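Local coordinates for protein enoyl-CoA hydratase (Bacillus halodurans, PDB 3LKE) that probably catalyses the hydration of enoyl-CoA thioesters, as members of the crotonase superfamily do, at residues His50-Gln55 with Phe98-Val103; Leu15-Asp20 with Thr34-Ala39; Lys102-Leu107 with Leu121-Arg126; Ala149-Pro154 with Glu225-Gln230. All blocks are in the same frame, centred on the assembly; numbering follows the deposited sequence.

Contact 1: His50-Gln55 with Phe98-Val103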
loop_
_atom_site.group_PDB
_atom_site.type_symbol
_atom_site.label_atom_id
_atom_site.label_comp_id
_atom_site.label_asym_id
_atom_site.label_seq_id
_atom_site.Cartn_x
_atom_site.Cartn_y
_atom_site.Cartn_z
ATOM N N HIS A 50 23.667 -10.410 -13.457
ATOM C CA HIS A 50 22.905 -10.153 -12.238
ATOM C C HIS A 50 21.926 -8.991 -12.412
ATOM O O HIS A 50 21.012 -8.809 -11.599
ATOM C CB HIS A 50 23.844 -9.867 -11.068
ATOM C CG HIS A 50 24.939 -8.896 -11.392
ATOM N ND1 HIS A 50 24.708 -7.555 -11.613
ATOM C CD2 HIS A 50 26.277 -9.074 -11.531
ATOM C CE1 HIS A 50 25.854 -6.948 -11.870
ATOM N NE2 HIS A 50 26.821 -7.848 -11.828
ATOM N N SER A 51 22.113 -8.214 -13.475
ATOM C CA SER A 51 21.329 -7.003 -13.672
ATOM C C SER A 51 20.987 -6.774 -15.141
ATOM O O SER A 51 21.664 -7.270 -16.048
ATOM C CB SER A 51 22.092 -5.785 -13.149
ATOM O OG SER A 51 22.451 -5.934 -11.793
ATOM N N ILE A 52 19.918 -6.014 -15.351
ATOM C CA ILE A 52 19.519 -5.553 -16.668
ATOM C C ILE A 52 19.255 -4.061 -16.560
ATOM O O ILE A 52 18.462 -3.623 -15.729
ATOM C CB ILE A 52 18.251 -6.265 -17.156
ATOM C CG1 ILE A 52 18.524 -7.754 -17.366
ATOM C CG2 ILE A 52 17.766 -5.648 -18.455
ATOM C CD1 ILE A 52 17.306 -8.553 -17.691
ATOM N N ILE A 53 19.937 -3.282 -17.395
ATOM C CA ILE A 53 19.820 -1.831 -17.395
ATOM C C ILE A 53 19.123 -1.375 -18.673
ATOM O O ILE A 53 19.562 -1.722 -19.768
ATOM C CB ILE A 53 21.226 -1.171 -17.368
ATOM C CG1 ILE A 53 22.005 -1.618 -16.131
ATOM C CG2 ILE A 53 21.106 0.351 -17.402
ATOM C CD1 ILE A 53 21.382 -1.157 -14.828
ATOM N N LEU A 54 18.043 -0.602 -18.540
ATOM C CA LEU A 54 17.329 -0.076 -19.710
ATOM C C LEU A 54 17.641 1.400 -19.842
ATOM O O LEU A 54 17.592 2.137 -18.852
ATOM C CB LEU A 54 15.817 -0.305 -19.570
ATOM C CG LEU A 54 15.409 -1.780 -19.611
ATOM C CD1 LEU A 54 14.724 -2.138 -18.294
ATOM C CD2 LEU A 54 14.500 -2.064 -20.780
ATOM N N GLN A 55 18.009 1.833 -21.048
ATOM C CA GLN A 55 18.462 3.207 -21.244
ATOM C C GLN A 55 18.202 3.674 -22.676
ATOM O O GLN A 55 17.784 2.889 -23.518
ATOM C CB GLN A 55 19.963 3.310 -20.935
ATOM C CG GLN A 55 20.832 2.431 -21.819
ATOM C CD GLN A 55 22.299 2.442 -21.378
ATOM O OE1 GLN A 55 22.645 2.995 -20.332
ATOM N NE2 GLN A 55 23.159 1.831 -22.179
ATOM N N PHE A 98 8.842 -7.134 -15.322
ATOM C CA PHE A 98 8.350 -7.351 -13.972
ATOM C C PHE A 98 8.783 -8.692 -13.395
ATOM O O PHE A 98 9.122 -8.786 -12.220
ATOM C CB PHE A 98 6.827 -7.263 -13.943
ATOM C CG PHE A 98 6.263 -7.240 -12.552
ATOM C CD1 PHE A 98 6.294 -6.078 -11.796
ATOM C CD2 PHE A 98 5.690 -8.375 -12.003
ATOM C CE1 PHE A 98 5.762 -6.054 -10.513
ATOM C CE2 PHE A 98 5.157 -8.354 -10.707
ATOM C CZ PHE A 98 5.193 -7.196 -9.974
ATOM N N THR A 99 8.755 -9.735 -14.215
ATOM C CA THR A 99 9.075 -11.070 -13.726
ATOM C C THR A 99 10.548 -11.425 -13.928
ATOM O O THR A 99 10.943 -12.578 -13.759
ATOM C CB THR A 99 8.210 -12.164 -14.395
ATOM O OG1 THR A 99 8.352 -12.098 -15.823
ATOM C CG2 THR A 99 6.729 -12.005 -14.033
ATOM N N SER A 100 11.360 -10.448 -14.313
ATOM C CA SER A 100 12.791 -10.714 -14.456
ATOM C C SER A 100 13.398 -11.157 -13.131
ATOM O O SER A 100 13.110 -10.569 -12.090
ATOM C CB SER A 100 13.529 -9.476 -14.944
ATOM O OG SER A 100 14.932 -9.725 -15.007
ATOM N N PRO A 101 14.244 -12.199 -13.162
ATOM C CA PRO A 101 15.013 -12.635 -11.987
ATOM C C PRO A 101 16.234 -11.752 -11.710
ATOM O O PRO A 101 16.842 -11.835 -10.635
ATOM C CB PRO A 101 15.469 -14.041 -12.380
ATOM C CG PRO A 101 15.602 -13.969 -13.880
ATOM C CD PRO A 101 14.471 -13.071 -14.334
ATOM N N LYS A 102 16.584 -10.901 -12.676
ATOM C CA LYS A 102 17.734 -10.016 -12.552
ATOM C C LYS A 102 17.304 -8.705 -11.928
ATOM O O LYS A 102 16.126 -8.342 -11.994
ATOM C CB LYS A 102 18.327 -9.720 -13.939
ATOM C CG LYS A 102 18.421 -10.938 -14.833
ATOM C CD LYS A 102 19.331 -11.975 -14.212
ATOM C CE LYS A 102 19.490 -13.190 -15.120
ATOM N NZ LYS A 102 20.487 -14.141 -14.550
ATOM N N VAL A 103 18.245 -7.988 -11.325
ATOM C CA VAL A 103 17.933 -6.651 -10.843
ATOM C C VAL A 103 17.714 -5.772 -12.069
ATOM O O VAL A 103 18.563 -5.713 -12.963
ATOM C CB VAL A 103 19.045 -6.047 -9.975
ATOM C CG1 VAL A 103 18.704 -4.613 -9.637
ATOM C CG2 VAL A 103 19.268 -6.880 -8.705
#

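Contact 2: Leu15-Asp20 with Thr34-Ala39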
loop_
_atom_site.group_PDB
_atom_site.type_symbol
_atom_site.label_atom_id
_atom_site.label_comp_id
_atom_site.label_asym_id
_atom_site.label_seq_id
_atom_site.Cartn_x
_atom_site.Cartn_y
_atom_site.Cartn_z
ATOM N N LEU A 15 23.507 -6.710 -18.358
ATOM C CA LEU A 15 22.983 -6.508 -19.704
ATOM C C LEU A 15 22.429 -5.100 -19.862
ATOM O O LEU A 15 21.553 -4.673 -19.095
ATOM C CB LEU A 15 21.880 -7.528 -20.011
ATOM C CG LEU A 15 21.440 -7.851 -21.447
ATOM C CD1 LEU A 15 19.931 -7.699 -21.644
ATOM C CD2 LEU A 15 22.210 -7.068 -22.519
ATOM N N TYR A 16 22.938 -4.387 -20.863
ATOM C CA TYR A 16 22.474 -3.044 -21.185
ATOM C C TYR A 16 21.571 -3.086 -22.403
ATOM O O TYR A 16 21.986 -3.529 -23.482
ATOM C CB TYR A 16 23.663 -2.110 -21.442
ATOM C CG TYR A 16 24.489 -1.841 -20.199
ATOM C CD1 TYR A 16 25.464 -2.744 -19.783
ATOM C CD2 TYR A 16 24.273 -0.706 -19.431
ATOM C CE1 TYR A 16 26.216 -2.515 -18.647
ATOM C CE2 TYR A 16 25.027 -0.461 -18.293
ATOM C CZ TYR A 16 26.002 -1.375 -17.912
ATOM O OH TYR A 16 26.740 -1.148 -16.776
ATOM N N ILE A 17 20.325 -2.650 -22.220
ATOM C CA ILE A 17 19.343 -2.609 -23.299
ATOM C C ILE A 17 19.136 -1.149 -23.662
ATOM O O ILE A 17 18.692 -0.355 -22.828
ATOM C CB ILE A 17 17.987 -3.252 -22.877
ATOM C CG1 ILE A 17 18.186 -4.730 -22.525
ATOM C CG2 ILE A 17 16.952 -3.098 -23.982
ATOM C CD1 ILE A 17 16.897 -5.458 -22.107
ATOM N N THR A 18 19.492 -0.788 -24.896
ATOM C CA THR A 18 19.488 0.612 -25.313
ATOM C C THR A 18 18.482 0.890 -26.414
ATOM O O THR A 18 18.511 0.260 -27.480
ATOM C CB THR A 18 20.899 1.035 -25.816
ATOM O OG1 THR A 18 21.862 0.752 -24.794
ATOM C CG2 THR A 18 20.938 2.522 -26.146
ATOM N N LEU A 19 17.578 1.827 -26.155
ATOM C CA LEU A 19 16.596 2.229 -27.146
ATOM C C LEU A 19 17.259 3.182 -28.131
ATOM O O LEU A 19 17.904 4.148 -27.727
ATOM C CB LEU A 19 15.409 2.927 -26.492
ATOM C CG LEU A 19 14.736 2.191 -25.327
ATOM C CD1 LEU A 19 13.587 3.020 -24.795
ATOM C CD2 LEU A 19 14.262 0.819 -25.765
ATOM N N ASP A 20 17.067 2.910 -29.417
ATOM C CA ASP A 20 17.720 3.670 -30.476
ATOM C C ASP A 20 16.777 3.769 -31.677
ATOM O O ASP A 20 16.919 3.041 -32.660
ATOM C CB ASP A 20 19.032 2.979 -30.853
ATOM C CG ASP A 20 19.896 3.824 -31.774
ATOM O OD1 ASP A 20 19.497 4.965 -32.077
ATOM O OD2 ASP A 20 20.970 3.338 -32.184
ATOM N N THR A 34 8.763 -5.372 -30.436
ATOM C CA THR A 34 9.210 -6.723 -30.734
ATOM C C THR A 34 10.693 -6.923 -30.422
ATOM O O THR A 34 11.090 -7.949 -29.871
ATOM C CB THR A 34 8.926 -7.081 -32.201
ATOM O OG1 THR A 34 7.512 -7.010 -32.439
ATOM C CG2 THR A 34 9.431 -8.483 -32.507
ATOM N N SER A 35 11.511 -5.940 -30.774
ATOM C CA SER A 35 12.946 -6.027 -30.545
ATOM C C SER A 35 13.247 -5.882 -29.060
ATOM O O SER A 35 14.141 -6.538 -28.514
ATOM C CB SER A 35 13.665 -4.942 -31.346
ATOM O OG SER A 35 13.478 -5.155 -32.741
ATOM N N LEU A 36 12.483 -5.018 -28.408
ATOM C CA LEU A 36 12.634 -4.819 -26.981
ATOM C C LEU A 36 12.306 -6.103 -26.225
ATOM O O LEU A 36 13.059 -6.522 -25.348
ATOM C CB LEU A 36 11.744 -3.670 -26.519
ATOM C CG LEU A 36 11.733 -3.403 -25.018
ATOM C CD1 LEU A 36 13.130 -3.093 -24.492
ATOM C CD2 LEU A 36 10.780 -2.266 -24.718
ATOM N N LEU A 37 11.189 -6.729 -26.573
ATOM C CA LEU A 37 10.782 -7.972 -25.922
ATOM C C LEU A 37 11.882 -9.023 -26.049
ATOM O O LEU A 37 12.250 -9.692 -25.075
ATOM C CB LEU A 37 9.485 -8.493 -26.541
ATOM C CG LEU A 37 8.918 -9.790 -25.964
ATOM C CD1 LEU A 37 8.715 -9.686 -24.446
ATOM C CD2 LEU A 37 7.610 -10.110 -26.661
ATOM N N GLU A 38 12.417 -9.148 -27.261
ATOM C CA GLU A 38 13.457 -10.123 -27.556
ATOM C C GLU A 38 14.697 -9.892 -26.691
ATOM O O GLU A 38 15.308 -10.837 -26.192
ATOM C CB GLU A 38 13.807 -10.033 -29.045
ATOM C CG GLU A 38 14.837 -11.025 -29.540
ATOM C CD GLU A 38 15.191 -10.803 -31.004
ATOM O OE1 GLU A 38 16.224 -11.348 -31.456
ATOM O OE2 GLU A 38 14.441 -10.077 -31.699
ATOM N N ALA A 39 15.052 -8.626 -26.500
ATOM C CA ALA A 39 16.197 -8.258 -25.684
ATOM C C ALA A 39 15.944 -8.577 -24.211
ATOM O O ALA A 39 16.821 -9.086 -23.513
ATOM C CB ALA A 39 16.516 -6.775 -25.861
#

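Contact 3: Lys102-Leu107 with Leu121-Arg126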
loop_
_atom_site.group_PDB
_atom_site.type_symbol
_atom_site.label_atom_id
_atom_site.label_comp_id
_atom_site.label_asym_id
_atom_site.label_seq_id
_atom_site.Cartn_x
_atom_site.Cartn_y
_atom_site.Cartn_z
ATOM N N LYS A 102 16.584 -10.901 -12.676
ATOM C CA LYS A 102 17.734 -10.016 -12.552
ATOM C C LYS A 102 17.304 -8.705 -11.928
ATOM O O LYS A 102 16.126 -8.342 -11.994
ATOM C CB LYS A 102 18.327 -9.720 -13.939
ATOM C CG LYS A 102 18.421 -10.938 -14.833
ATOM C CD LYS A 102 19.331 -11.975 -14.212
ATOM C CE LYS A 102 19.490 -13.190 -15.120
ATOM N NZ LYS A 102 20.487 -14.141 -14.550
ATOM N N VAL A 103 18.245 -7.988 -11.325
ATOM C CA VAL A 103 17.933 -6.651 -10.843
ATOM C C VAL A 103 17.714 -5.772 -12.069
ATOM O O VAL A 103 18.563 -5.713 -12.963
ATOM C CB VAL A 103 19.045 -6.047 -9.975
ATOM C CG1 VAL A 103 18.704 -4.613 -9.637
ATOM C CG2 VAL A 103 19.268 -6.880 -8.705
ATOM N N THR A 104 16.583 -5.081 -12.106
ATOM C CA THR A 104 16.223 -4.280 -13.270
ATOM C C THR A 104 16.244 -2.783 -12.940
ATOM O O THR A 104 15.671 -2.341 -11.943
ATOM C CB THR A 104 14.839 -4.698 -13.811
ATOM O OG1 THR A 104 13.878 -4.603 -12.750
ATOM C CG2 THR A 104 14.889 -6.122 -14.312
ATOM N N VAL A 105 16.936 -2.003 -13.771
ATOM C CA VAL A 105 17.067 -0.575 -13.540
ATOM C C VAL A 105 16.789 0.187 -14.832
ATOM O O VAL A 105 17.327 -0.166 -15.880
ATOM C CB VAL A 105 18.500 -0.232 -13.074
ATOM C CG1 VAL A 105 18.638 1.261 -12.794
ATOM C CG2 VAL A 105 18.867 -1.057 -11.851
ATOM N N ALA A 106 15.964 1.230 -14.753
ATOM C CA ALA A 106 15.726 2.106 -15.897
ATOM C C ALA A 106 16.405 3.448 -15.682
ATOM O O ALA A 106 16.296 4.050 -14.617
ATOM C CB ALA A 106 14.221 2.288 -16.131
ATOM N N LEU A 107 17.143 3.905 -16.689
ATOM C CA LEU A 107 17.822 5.191 -16.583
ATOM C C LEU A 107 17.078 6.186 -17.456
ATOM O O LEU A 107 17.130 6.079 -18.686
ATOM C CB LEU A 107 19.283 5.063 -17.042
ATOM C CG LEU A 107 20.063 3.936 -16.364
ATOM C CD1 LEU A 107 21.502 3.865 -16.890
ATOM C CD2 LEU A 107 20.058 4.165 -14.861
ATOM N N LEU A 121 8.003 1.396 -15.006
ATOM C CA LEU A 121 7.536 1.240 -13.633
ATOM C C LEU A 121 7.615 -0.210 -13.169
ATOM O O LEU A 121 7.542 -0.488 -11.965
ATOM C CB LEU A 121 6.117 1.792 -13.483
ATOM C CG LEU A 121 6.011 3.299 -13.685
ATOM C CD1 LEU A 121 4.536 3.729 -13.641
ATOM C CD2 LEU A 121 6.805 4.026 -12.606
ATOM N N ALA A 122 7.802 -1.131 -14.118
ATOM C CA ALA A 122 8.016 -2.533 -13.788
ATOM C C ALA A 122 9.414 -2.817 -13.235
ATOM O O ALA A 122 9.659 -3.895 -12.696
ATOM C CB ALA A 122 7.757 -3.401 -14.986
ATOM N N CYS A 123 10.326 -1.859 -13.378
ATOM C CA CYS A 123 11.717 -2.075 -12.966
ATOM C C CYS A 123 11.864 -1.965 -11.455
ATOM O O CYS A 123 11.041 -1.340 -10.775
ATOM C CB CYS A 123 12.658 -1.056 -13.614
ATOM S SG CYS A 123 12.845 -1.239 -15.390
ATOM N N ASP A 124 12.927 -2.577 -10.941
ATOM C CA ASP A 124 13.235 -2.532 -9.512
ATOM C C ASP A 124 13.631 -1.141 -9.044
ATOM O O ASP A 124 13.393 -0.775 -7.910
ATOM C CB ASP A 124 14.372 -3.482 -9.184
ATOM C CG ASP A 124 14.000 -4.929 -9.379
ATOM O OD1 ASP A 124 12.817 -5.298 -9.161
ATOM O OD2 ASP A 124 14.903 -5.708 -9.730
ATOM N N ARG A 125 14.264 -0.371 -9.925
ATOM C CA ARG A 125 14.659 0.978 -9.565
ATOM C C ARG A 125 14.649 1.822 -10.829
ATOM O O ARG A 125 14.991 1.342 -11.898
ATOM C CB ARG A 125 16.055 0.984 -8.907
ATOM C CG ARG A 125 16.442 2.311 -8.269
ATOM C CD ARG A 125 17.687 2.163 -7.370
ATOM N NE ARG A 125 17.910 3.333 -6.523
ATOM C CZ ARG A 125 17.293 3.568 -5.376
ATOM N NH1 ARG A 125 16.350 2.729 -4.943
ATOM N NH2 ARG A 125 17.587 4.661 -4.674
ATOM N N ARG A 126 14.180 3.052 -10.694
ATOM C CA ARG A 126 14.171 4.006 -11.783
ATOM C C ARG A 126 14.983 5.202 -11.338
ATOM O O ARG A 126 14.693 5.799 -10.306
ATOM C CB ARG A 126 12.735 4.441 -12.083
ATOM C CG ARG A 126 11.875 3.401 -12.795
ATOM C CD ARG A 126 11.223 2.407 -11.839
ATOM N NE ARG A 126 10.238 3.054 -10.975
ATOM C CZ ARG A 126 9.580 2.447 -9.987
ATOM N NH1 ARG A 126 9.779 1.164 -9.733
ATOM N NH2 ARG A 126 8.711 3.126 -9.260
#

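Contact 4: Ala149-Pro154 with Glu225-Gln230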
loop_
_atom_site.group_PDB
_atom_site.type_symbol
_atom_site.label_atom_id
_atom_site.label_comp_id
_atom_site.label_asym_id
_atom_site.label_seq_id
_atom_site.Cartn_x
_atom_site.Cartn_y
_atom_site.Cartn_z
ATOM N N ALA A 149 -0.099 0.804 -16.583
ATOM C CA ALA A 149 -0.210 2.029 -15.804
ATOM C C ALA A 149 -1.343 1.947 -14.756
ATOM O O ALA A 149 -1.220 2.492 -13.643
ATOM C CB ALA A 149 -0.416 3.224 -16.722
ATOM N N SER A 150 -2.432 1.265 -15.110
ATOM C CA SER A 150 -3.545 1.113 -14.169
ATOM C C SER A 150 -3.209 0.193 -12.998
ATOM O O SER A 150 -3.871 0.253 -11.961
ATOM C CB SER A 150 -4.830 0.645 -14.874
ATOM O OG SER A 150 -4.790 -0.744 -15.167
ATOM N N TYR A 151 -2.189 -0.652 -13.163
ATOM C CA TYR A 151 -1.688 -1.508 -12.084
ATOM C C TYR A 151 -0.628 -0.763 -11.248
ATOM O O TYR A 151 -0.704 -0.680 -10.021
ATOM C CB TYR A 151 -1.075 -2.794 -12.671
ATOM C CG TYR A 151 -0.490 -3.704 -11.621
ATOM C CD1 TYR A 151 -1.298 -4.610 -10.939
ATOM C CD2 TYR A 151 0.866 -3.645 -11.291
ATOM C CE1 TYR A 151 -0.776 -5.433 -9.972
ATOM C CE2 TYR A 151 1.400 -4.458 -10.318
ATOM C CZ TYR A 151 0.573 -5.348 -9.659
ATOM O OH TYR A 151 1.087 -6.161 -8.677
ATOM N N PHE A 152 0.365 -0.198 -11.933
ATOM C CA PHE A 152 1.492 0.385 -11.223
ATOM C C PHE A 152 1.225 1.719 -10.564
ATOM O O PHE A 152 1.625 1.918 -9.424
ATOM C CB PHE A 152 2.728 0.490 -12.128
ATOM C CG PHE A 152 3.319 -0.838 -12.471
ATOM C CD1 PHE A 152 4.054 -1.533 -11.526
ATOM C CD2 PHE A 152 3.144 -1.392 -13.740
ATOM C CE1 PHE A 152 4.612 -2.755 -11.824
ATOM C CE2 PHE A 152 3.691 -2.627 -14.049
ATOM C CZ PHE A 152 4.425 -3.315 -13.088
ATOM N N LEU A 153 0.570 2.638 -11.262
ATOM C CA LEU A 153 0.347 3.955 -10.667
ATOM C C LEU A 153 -0.307 3.933 -9.270
ATOM O O LEU A 153 0.209 4.530 -8.329
ATOM C CB LEU A 153 -0.414 4.878 -11.613
ATOM C CG LEU A 153 0.361 5.285 -12.878
ATOM C CD1 LEU A 153 -0.545 6.039 -13.846
ATOM C CD2 LEU A 153 1.615 6.104 -12.546
ATOM N N PRO A 154 -1.460 3.262 -9.128
ATOM C CA PRO A 154 -2.042 3.335 -7.778
ATOM C C PRO A 154 -1.219 2.599 -6.724
ATOM O O PRO A 154 -1.245 2.993 -5.555
ATOM C CB PRO A 154 -3.430 2.694 -7.942
ATOM C CG PRO A 154 -3.358 1.906 -9.228
ATOM C CD PRO A 154 -2.348 2.611 -10.104
ATOM N N GLU A 225 0.768 -12.614 -11.482
ATOM C CA GLU A 225 -0.485 -13.121 -12.032
ATOM C C GLU A 225 -1.522 -12.006 -12.085
ATOM O O GLU A 225 -2.274 -11.873 -13.059
ATOM C CB GLU A 225 -1.009 -14.292 -11.199
ATOM C CG GLU A 225 -2.335 -14.839 -11.688
ATOM C CD GLU A 225 -2.274 -15.291 -13.136
ATOM O OE1 GLU A 225 -1.257 -15.913 -13.521
ATOM O OE2 GLU A 225 -3.243 -15.026 -13.884
ATOM N N GLU A 226 -1.551 -11.198 -11.032
ATOM C CA GLU A 226 -2.447 -10.059 -10.970
ATOM C C GLU A 226 -2.155 -9.031 -12.056
ATOM O O GLU A 226 -3.077 -8.467 -12.642
ATOM C CB GLU A 226 -2.376 -9.417 -9.585
ATOM C CG GLU A 226 -2.773 -10.381 -8.496
ATOM C CD GLU A 226 -4.096 -11.061 -8.790
ATOM O OE1 GLU A 226 -5.123 -10.353 -8.895
ATOM O OE2 GLU A 226 -4.108 -12.308 -8.923
ATOM N N LEU A 227 -0.875 -8.775 -12.301
ATOM C CA LEU A 227 -0.473 -7.848 -13.355
ATOM C C LEU A 227 -0.910 -8.406 -14.710
ATOM O O LEU A 227 -1.454 -7.690 -15.565
ATOM C CB LEU A 227 1.050 -7.632 -13.326
ATOM C CG LEU A 227 1.643 -6.839 -14.498
ATOM C CD1 LEU A 227 0.918 -5.489 -14.665
ATOM C CD2 LEU A 227 3.138 -6.650 -14.292
ATOM N N LYS A 228 -0.668 -9.695 -14.906
ATOM C CA LYS A 228 -1.004 -10.309 -16.181
ATOM C C LYS A 228 -2.484 -10.121 -16.467
ATOM O O LYS A 228 -2.870 -9.718 -17.573
ATOM C CB LYS A 228 -0.634 -11.793 -16.206
ATOM C CG LYS A 228 -1.099 -12.500 -17.483
ATOM C CD LYS A 228 -0.520 -13.906 -17.609
ATOM C CE LYS A 228 -1.254 -14.906 -16.729
ATOM N NZ LYS A 228 -0.818 -16.307 -17.018
ATOM N N GLN A 229 -3.314 -10.398 -15.467
ATOM C CA GLN A 229 -4.749 -10.232 -15.632
ATOM C C GLN A 229 -5.138 -8.778 -15.871
ATOM O O GLN A 229 -6.044 -8.492 -16.650
ATOM C CB GLN A 229 -5.506 -10.790 -14.434
ATOM C CG GLN A 229 -5.300 -12.268 -14.210
ATOM C CD GLN A 229 -6.078 -12.771 -13.015
ATOM O OE1 GLN A 229 -7.045 -12.138 -12.582
ATOM N NE2 GLN A 229 -5.659 -13.908 -12.468
ATOM N N GLN A 230 -4.454 -7.857 -15.204
ATOM C CA GLN A 230 -4.786 -6.452 -15.359
ATOM C C GLN A 230 -4.419 -5.969 -16.774
ATOM O O GLN A 230 -5.134 -5.170 -17.371
ATOM C CB GLN A 230 -4.084 -5.605 -14.291
ATOM C CG GLN A 230 -4.526 -4.158 -14.304
ATOM C CD GLN A 230 -4.998 -3.669 -12.951
ATOM O OE1 GLN A 230 -5.235 -4.459 -12.036
ATOM N NE2 GLN A 230 -5.133 -2.360 -12.815
#

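Contact 1: His50-Gln55 with Phe98-Val103
Two first torsions set the meeting of Ile52 with Lys102. In Ile52 the CG1 branch lies beside the backbone N and opposite the carbonyl carbon (chi1 -65°), which carries CD1 out toward Ser100 and Lys102. In Lys102, CG likewise lies beside the backbone N (chi1 -43°), which sets it against Ile52; the chain then bends at chi2 and leads off. The two side chains cross obliquely, with Ile52 CD1 3.9 Å from Lys102 CG and 3.8 Å from Ser100 OG. That hydroxyl is already engaged: Ser100 OG accepts from Lys102 N at 3.1 Å, closing an ST turn, and also bonds to Asn44. The amine of Lys102 turns away to the carbonyls of Glu46 and Ile49.

Beside this packing runs the backbone of a parallel beta bridge, where strand 51-56 meets the start of strand 103-108 in the mixed sheet of the crotonase fold. Val103 spans Ser51 with both of its peptide groups: Val103 N donates to His50 O at 2.9 Å, and Ile52 N donates to Val103 O at 2.8 Å. Shortening Ile52 to an alanine would probably cost Lys102 CB and CG their contact with CG1 and CD1 and open a gap beside the Ser100 turn. On the face that carries Ser51 and Val103, Ser51 OG lies 3.9 Å from Val103 CB. The same hydroxyl meets the edge of the His50 ring, in its plane, through a 2.8 Å hydrogen bond between Ser51 OG and His50 ND1, while Val204 of helix 190-205 packs on both residues.

Contact 2: Leu15-Asp20 with Thr34-Ala39
Ile17 reaches from its strand onto Ala39 with one branch and onto Leu36 with the other. Its CG1 arm runs out extended (chi2 -179°) and brings CD1 to 4.0 Å from Ala39 CB; the same methyl also lies 3.9 Å from Ala39 C, so it rests on the helix backbone as much as on the small side chain. The second branch, CG2, stands opposite the backbone N and meets Leu36 CD1 at 3.9 Å, the two side chains crossing at about a right angle. The small alanine side chain is consistent with the close approach: the CA atoms of Ile17 and Ala39 are 6.9 Å apart.

Further along the strand, Leu19 reaches the same leucine methyl from another side, with Leu19 CD2 4.3 Å from Leu36 CD1. At the opposite end, Leu15 CD1 lies 3.9 Å from Ala39 O. The side chains that meet are all aliphatic, with no polar ends to satisfy, though Leu15 and Ile17 also touch the helix backbone at Ala39. Leu36 also touches Leu54 of the next strand and Cys93 of helix 81-98, whereas Ala39 also touches Thr8 on the edge strand.

The short segments run nearly antiparallel, at 175°, with their axes 9.7 Å apart. This is the packing of a beta-alpha-beta crossover: strand 14-19 leads into helix 30-45, which runs back over the sheet face before the chain enters the parallel strand 51-56.

Contact 3: Lys102-Leu107 with Leu121-Arg126
Thr104 and Asp124 grip each other through several polar atoms. Thr104 N donates to Asp124 OD2 at 3.0 Å, reaching the oxygen from above the carboxylate plane, 42° out of it. In return Asp124 N donates to Thr104 OG1 at 2.9 Å; the hydroxyl sits between the threonine's own N and carbonyl carbon (chi1 55°), which aims it at this amide. The carboxylate has further partners, since OD2 forms a salt bridge with Lys216 and OD1 bonds to Tyr159 of the second subunit. Replacing Asp124 by an alanine is likely to leave Thr104 N and Lys216 without this acceptor and to lose the bond to Tyr159 of the second subunit.

Parallel pairing follows, with Arg125 N bonded to Thr104 O at 3.2 Å and Ala106 N to Arg125 O at 3.0 Å. Cys123 SG packs on Ala106 CB at 3.9 Å. Arg126 NH1 turns back to Cys123 O, in the guanidinium plane, and also forms a salt bridge with Glu160 of the second subunit. Strand 103-108 lies between strands 51-56 and 125-129 in the sheet, with Tyr200 of helix 190-205 packed against Val105 and Arg125, and Ile156 of helix 149-157 against Arg126.

Contact 4: Ala149-Pro154 with Glu225-Gln230
Leu227 sits over the ring of Tyr151 in a helix-helix packing of the crotonase fold, joining helices 149-157 and 223-241. Its CB stands 4.2 Å from the ring centroid and only 4° off the normal, a CH-pi contact over the middle of one face. The leucine then splits its methyls between two aromatic residues: CD1 lies 3.8 Å from Tyr151 CG, and CD2 lies 3.8 Å from Phe152 CZ. Both aromatic side chains cross Leu227 at about a right angle.

Beside this apolar cluster comes a polar link. Gln230 NE2 donates to Ser150 OG at 2.9 Å along a nearly straight path, with the acceptor close to the plane of the amide. The glutamine amide also borders Tyr151, standing almost perpendicular to the ring (86°), and Gln230 OE1 comes to the ring's edge. In this way the Gln230 chain reaches across to the other helix.

In the next shell, Ser150 OG is also hydrogen-bonded to Glu234 OE2, one turn further along the helix from Gln230. Leu95 and Phe98 of helix 81-98 pack on Leu227, and Val94 of that helix reaches Phe152. Leu218 of the third subunit touches both Ser150 and Gln230, placing the polar link beside a subunit boundary. The short helical segments make an angle of 131°, with axes 9.7 Å apart. The aromatic neighbours also support each other: Tyr151 CD2 stands 3.7 Å above the plane of the Phe152 ring, over its centre.

All four contacts are largely buried, but their chemistry follows their place in the fold. Contacts 1 and 3 join adjacent parallel strands through backbone bonds, to which contact 3 adds bonds to the Thr104 and Asp124 side chains; they share Lys102 and Val103, and strand 103-108 belongs to both. Contact 2 reaches the same sheet through strand 14-19, where it sets helix 30-45 on the sheet, and the side chains that meet are all aliphatic. Contact 4 lies away from the sheet and combines ring packing with one amide-hydroxyl bond. Phe98 from contact 1 and Leu121 and Ala122 from contact 3 pack on Phe152. Contacts 3 and 4 also meet other subunits, the second and third respectively.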